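Local coordinates for protein L-Ribose isomerase (PDB 4Q0S) that probably interconverts L-ribose and its ketose L-ribulose, as a cupin-barrel sugar isomerase with a cobalt(II) ion bound in its barrel, at residues I17-Y22 and V45-G50; D23-E28 and A73-E78. One frame throughout, in Å; residues are numbered along the deposited sequence.

Interaction 1 of 2, residues I17-Y22 and V45-G50; sequences ITRREY and VNDSAG
The phenolic oxygen of Y22 is held by two backbone groups of the turn at 45-50. It donates to N46 O at 2.6 Å, in the carbonyl plane and on a lone pair, and it accepts from G50 N at 2.9 Å with a nearly straight N-H...O angle of 166°. One donated and one accepted bond fix the rotation of the hydroxyl and tie together two ends of the turn four residues apart. CG of Y22 stands anti to the backbone N (chi1 -172°), which carries the ring away from the helix and end-on into the turn. Beside the hydroxyl, the ring carbon CE1 rests 3.7 Å from G50 CA. N46 O also accepts from A49 N, while N46 OD1 takes S48 N at 2.9 Å in an Asx turn; the amide nitrogen of N46 binds K43 O.

A second link runs alongside. R19, its chain bent at chi2 and chi3, swings its guanidinium across to D47 and grips the carboxylate end-on, with NH2 to OD1 at 2.8 Å and NH1 to OD2 at 3.1 Å. Both oxygens lie close to the guanidinium plane, yet the two planes are 46° apart, and OD2 is met from above the carboxylate plane. This salt bridge is therefore bidentate but twisted. R19 NH2 has a second carboxylate partner in D23, one turn further along the helix.

The capping box of T18 and E21 starts helix 19-35, and E21 N gives T18 OG1 a 2.9 Å bond. Contact is thus made by the first turn of that helix, beside I259, next to last in the chain, which Y22 also touches. The turn at 45-50 runs into strand 50-52, the outermost strand of its sheet within this chain, paired antiparallel with strand 73-82.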
# COMPACT_ATOMS: atom_id res chain seq x y z
N ILE A 17 9.41 -17.46 25.90
CA ILE A 17 9.93 -16.36 25.11
C ILE A 17 10.02 -15.13 26.01
O ILE A 17 9.09 -14.85 26.77
CB ILE A 17 8.99 -16.08 23.90
CG1 ILE A 17 9.46 -14.86 23.12
CG2 ILE A 17 7.56 -15.89 24.39
CD1 ILE A 17 8.64 -14.59 21.87
N THR A 18 11.13 -14.42 25.95
CA THR A 18 11.30 -13.24 26.79
C THR A 18 10.32 -12.16 26.36
O THR A 18 9.87 -12.14 25.21
CB THR A 18 12.72 -12.66 26.69
OG1 THR A 18 12.91 -12.05 25.40
CG2 THR A 18 13.75 -13.76 26.88
N ARG A 19 9.97 -11.27 27.29
CA ARG A 19 9.06 -10.18 26.99
C ARG A 19 9.60 -9.36 25.83
O ARG A 19 8.85 -8.91 24.98
CB ARG A 19 8.87 -9.30 28.23
CG ARG A 19 8.15 -7.98 27.96
CD ARG A 19 6.83 -8.18 27.24
NE ARG A 19 5.85 -8.92 28.04
CZ ARG A 19 4.63 -9.22 27.62
NH1 ARG A 19 3.80 -9.90 28.41
NH2 ARG A 19 4.23 -8.85 26.41
N ARG A 20 10.92 -9.18 25.79
CA ARG A 20 11.51 -8.41 24.70
C ARG A 20 11.36 -9.12 23.36
O ARG A 20 11.01 -8.51 22.35
CB ARG A 20 12.98 -8.13 24.97
CG ARG A 20 13.67 -7.36 23.85
CD ARG A 20 15.13 -7.12 24.14
NE ARG A 20 15.85 -6.65 22.96
CZ ARG A 20 17.13 -6.29 22.98
NH1 ARG A 20 17.82 -6.33 24.11
NH2 ARG A 20 17.73 -5.90 21.86
N GLU A 21 11.62 -10.43 23.33
CA GLU A 21 11.49 -11.17 22.08
C GLU A 21 10.03 -11.13 21.62
O GLU A 21 9.76 -10.94 20.44
CB GLU A 21 11.93 -12.62 22.25
CG GLU A 21 13.40 -12.81 22.61
CD GLU A 21 13.73 -14.26 22.89
OE1 GLU A 21 12.89 -14.92 23.56
OE2 GLU A 21 14.80 -14.75 22.47
N TYR A 22 9.11 -11.29 22.57
CA TYR A 22 7.69 -11.29 22.23
C TYR A 22 7.25 -9.97 21.61
O TYR A 22 6.69 -9.94 20.52
CB TYR A 22 6.83 -11.56 23.46
CG TYR A 22 5.38 -11.75 23.08
CD1 TYR A 22 4.94 -12.98 22.58
CD2 TYR A 22 4.48 -10.69 23.13
CE1 TYR A 22 3.63 -13.14 22.15
CE2 TYR A 22 3.16 -10.84 22.70
CZ TYR A 22 2.74 -12.07 22.21
OH TYR A 22 1.44 -12.24 21.79
N VAL A 45 -3.29 -6.20 19.33
CA VAL A 45 -1.87 -6.39 19.60
C VAL A 45 -1.75 -6.78 21.07
O VAL A 45 -1.55 -5.93 21.94
CB VAL A 45 -1.08 -5.10 19.31
CG1 VAL A 45 0.41 -5.35 19.50
CG2 VAL A 45 -1.37 -4.64 17.88
N ASN A 46 -1.90 -8.07 21.34
CA ASN A 46 -1.85 -8.59 22.70
C ASN A 46 -0.92 -9.79 22.87
O ASN A 46 -0.27 -10.23 21.92
CB ASN A 46 -3.27 -8.99 23.14
CG ASN A 46 -3.94 -9.90 22.13
OD1 ASN A 46 -3.45 -10.98 21.84
ND2 ASN A 46 -5.07 -9.45 21.58
N ASP A 47 -0.88 -10.32 24.09
CA ASP A 47 -0.03 -11.46 24.42
C ASP A 47 -0.55 -12.80 23.90
O ASP A 47 0.02 -13.84 24.21
CB ASP A 47 0.17 -11.57 25.94
CG ASP A 47 0.94 -10.40 26.50
OD1 ASP A 47 1.71 -9.77 25.75
OD2 ASP A 47 0.78 -10.12 27.71
N SER A 48 -1.61 -12.77 23.11
CA SER A 48 -2.15 -14.00 22.53
C SER A 48 -1.91 -14.04 21.02
O SER A 48 -2.10 -15.08 20.38
CB SER A 48 -3.65 -14.11 22.81
OG SER A 48 -3.89 -14.37 24.18
N ALA A 49 -1.48 -12.91 20.46
CA ALA A 49 -1.24 -12.82 19.03
C ALA A 49 -0.06 -13.67 18.58
O ALA A 49 -0.11 -14.30 17.52
CB ALA A 49 -1.01 -11.36 18.63
N GLY A 50 1.01 -13.70 19.37
CA GLY A 50 2.18 -14.49 19.02
C GLY A 50 1.99 -15.91 19.53
O GLY A 50 1.87 -16.12 20.74

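Interaction 2 of 2, residues D23-E28 and A73-E78; sequences DEWVRE and AMIIFE
One face of the W25 indole is covered by I75: CD1 sits 3.5 Å from the centroid of the five-membered ring, only 8° off its normal, a CH-pi contact. Further along that face CG1 of I75 comes to 3.5 Å from W25 CE2, so the isoleucine chain extends from the pyrrole toward the benzo half. The six-membered ring reaches on to M74 O and the methyl of A73, both met obliquely; W25 also meets F61 edge-to-face and the ring of H109. At F77, I75 CG2 lies over one face toward the rim, and V26 O lies at the ring edge, in plane, 3.4 Å from CZ. V26 CG1, anti to its own N (chi1 172°), is 3.8 Å from F77 CE1.

I75 thus lies between the two aromatic side chains. The segment axes approach to 9.6 Å and cross at -45°; their contact is buried and mainly apolar, with two backbone carbonyl oxygens against the rings. A73, I75 and F77 face the helix; M74 and I76 take the other side of strand 73-78, where I76 touches bound D-ribitol. Such a two-sided strand fits the cupin barrel, whose sheet turns one surface to the sugar site and here has helix 19-35 packed on its outside.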
# COMPACT_ATOMS: atom_id res chain seq x y z
N ASP A 23 7.48 -8.88 22.33
CA ASP A 23 7.10 -7.56 21.84
C ASP A 23 7.72 -7.18 20.51
O ASP A 23 7.01 -6.73 19.61
CB ASP A 23 7.43 -6.50 22.88
CG ASP A 23 6.44 -6.48 24.02
OD1 ASP A 23 5.66 -7.44 24.14
OD2 ASP A 23 6.45 -5.50 24.80
N GLU A 24 9.02 -7.36 20.36
CA GLU A 24 9.66 -7.00 19.10
C GLU A 24 9.04 -7.81 17.96
O GLU A 24 8.82 -7.29 16.86
CB GLU A 24 11.18 -7.23 19.17
CG GLU A 24 11.85 -6.50 20.32
CD GLU A 24 13.36 -6.51 20.24
OE1 GLU A 24 13.93 -7.49 19.71
OE2 GLU A 24 13.99 -5.54 20.72
N TRP A 25 8.73 -9.07 18.23
CA TRP A 25 8.13 -9.96 17.25
C TRP A 25 6.72 -9.50 16.88
O TRP A 25 6.42 -9.24 15.71
CB TRP A 25 8.09 -11.39 17.81
CG TRP A 25 7.50 -12.45 16.92
CD1 TRP A 25 7.69 -12.58 15.57
CD2 TRP A 25 6.74 -13.59 17.34
NE1 TRP A 25 7.10 -13.75 15.13
CE2 TRP A 25 6.51 -14.39 16.19
CE3 TRP A 25 6.24 -14.03 18.57
CZ2 TRP A 25 5.80 -15.59 16.24
CZ3 TRP A 25 5.54 -15.24 18.62
CH2 TRP A 25 5.32 -16.00 17.46
N VAL A 26 5.86 -9.37 17.88
CA VAL A 26 4.49 -8.96 17.67
C VAL A 26 4.28 -7.50 17.28
O VAL A 26 3.48 -7.20 16.40
CB VAL A 26 3.64 -9.29 18.92
CG1 VAL A 26 2.24 -8.70 18.78
CG2 VAL A 26 3.55 -10.80 19.08
N ARG A 27 4.99 -6.57 17.92
CA ARG A 27 4.80 -5.17 17.57
C ARG A 27 5.31 -4.87 16.16
O ARG A 27 4.69 -4.09 15.44
CB ARG A 27 5.47 -4.25 18.61
CG ARG A 27 4.80 -4.35 19.99
CD ARG A 27 5.31 -3.30 20.97
NE ARG A 27 4.73 -1.97 20.70
CZ ARG A 27 5.08 -0.86 21.35
NH1 ARG A 27 6.00 -0.90 22.31
NH2 ARG A 27 4.50 0.29 21.03
N GLU A 28 6.41 -5.49 15.75
CA GLU A 28 6.93 -5.27 14.40
C GLU A 28 5.94 -5.82 13.40
O GLU A 28 5.74 -5.25 12.33
CB GLU A 28 8.26 -6.00 14.16
CG GLU A 28 9.51 -5.26 14.59
CD GLU A 28 9.72 -3.95 13.86
OE1 GLU A 28 9.24 -3.80 12.71
OE2 GLU A 28 10.39 -3.07 14.43
N ALA A 73 5.43 -21.83 14.68
CA ALA A 73 5.07 -20.62 15.41
C ALA A 73 4.59 -19.58 14.40
O ALA A 73 5.03 -19.57 13.24
CB ALA A 73 6.28 -20.10 16.16
N MET A 74 3.70 -18.71 14.83
CA MET A 74 3.15 -17.70 13.94
C MET A 74 2.45 -16.62 14.74
O MET A 74 2.27 -16.75 15.95
CB MET A 74 2.12 -18.33 13.01
CG MET A 74 0.84 -18.69 13.75
SD MET A 74 -0.28 -19.73 12.82
CE MET A 74 -0.73 -18.59 11.50
N ILE A 75 2.03 -15.58 14.03
CA ILE A 75 1.32 -14.48 14.66
C ILE A 75 -0.04 -14.36 13.99
O ILE A 75 -0.15 -14.53 12.77
CB ILE A 75 2.07 -13.14 14.47
CG1 ILE A 75 3.37 -13.16 15.27
CG2 ILE A 75 1.17 -11.97 14.89
CD1 ILE A 75 4.14 -11.88 15.20
N ILE A 76 -1.07 -14.09 14.78
CA ILE A 76 -2.40 -13.92 14.24
C ILE A 76 -3.03 -12.70 14.89
O ILE A 76 -3.07 -12.60 16.11
CB ILE A 76 -3.32 -15.14 14.52
CG1 ILE A 76 -2.74 -16.39 13.85
CG2 ILE A 76 -4.72 -14.86 13.99
CD1 ILE A 76 -3.55 -17.66 14.12
N PHE A 77 -3.49 -11.77 14.06
CA PHE A 77 -4.17 -10.57 14.54
C PHE A 77 -5.59 -10.74 14.04
O PHE A 77 -5.87 -10.61 12.84
CB PHE A 77 -3.55 -9.30 13.95
CG PHE A 77 -2.14 -9.02 14.43
CD1 PHE A 77 -1.87 -8.87 15.78
CD2 PHE A 77 -1.10 -8.88 13.52
CE1 PHE A 77 -0.57 -8.58 16.22
CE2 PHE A 77 0.20 -8.59 13.94
CZ PHE A 77 0.46 -8.44 15.30
N GLU A 78 -6.50 -11.04 14.96
CA GLU A 78 -7.89 -11.25 14.62
C GLU A 78 -8.70 -9.96 14.67
O GLU A 78 -8.83 -9.33 15.72
CB GLU A 78 -8.46 -12.29 15.59
CG GLU A 78 -9.93 -12.58 15.47
CD GLU A 78 -10.37 -13.63 16.48
OE1 GLU A 78 -10.18 -14.83 16.22
OE2 GLU A 78 -10.90 -13.25 17.55

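Both interactions use helix 19-35, interaction 1 against the loop that enters strand 50-52, interaction 2 against the adjoining strand 73-82. In interaction 1 the first turn of the helix meets an irregular turn through charged and hydroxyl groups, partly buried, with R19 and D47 on its exposed side. Interaction 2 is wholly buried and rests mainly on apolar and aromatic surfaces. The two adjoin: A49 O and I76 N are 2.9 Å apart, a probable hydrogen bond, G50 CA packs on W25 CZ3, and A49 CB on F77 CE1. The second subunit lies nearby in both, where R20 and E28 have polar partners on it.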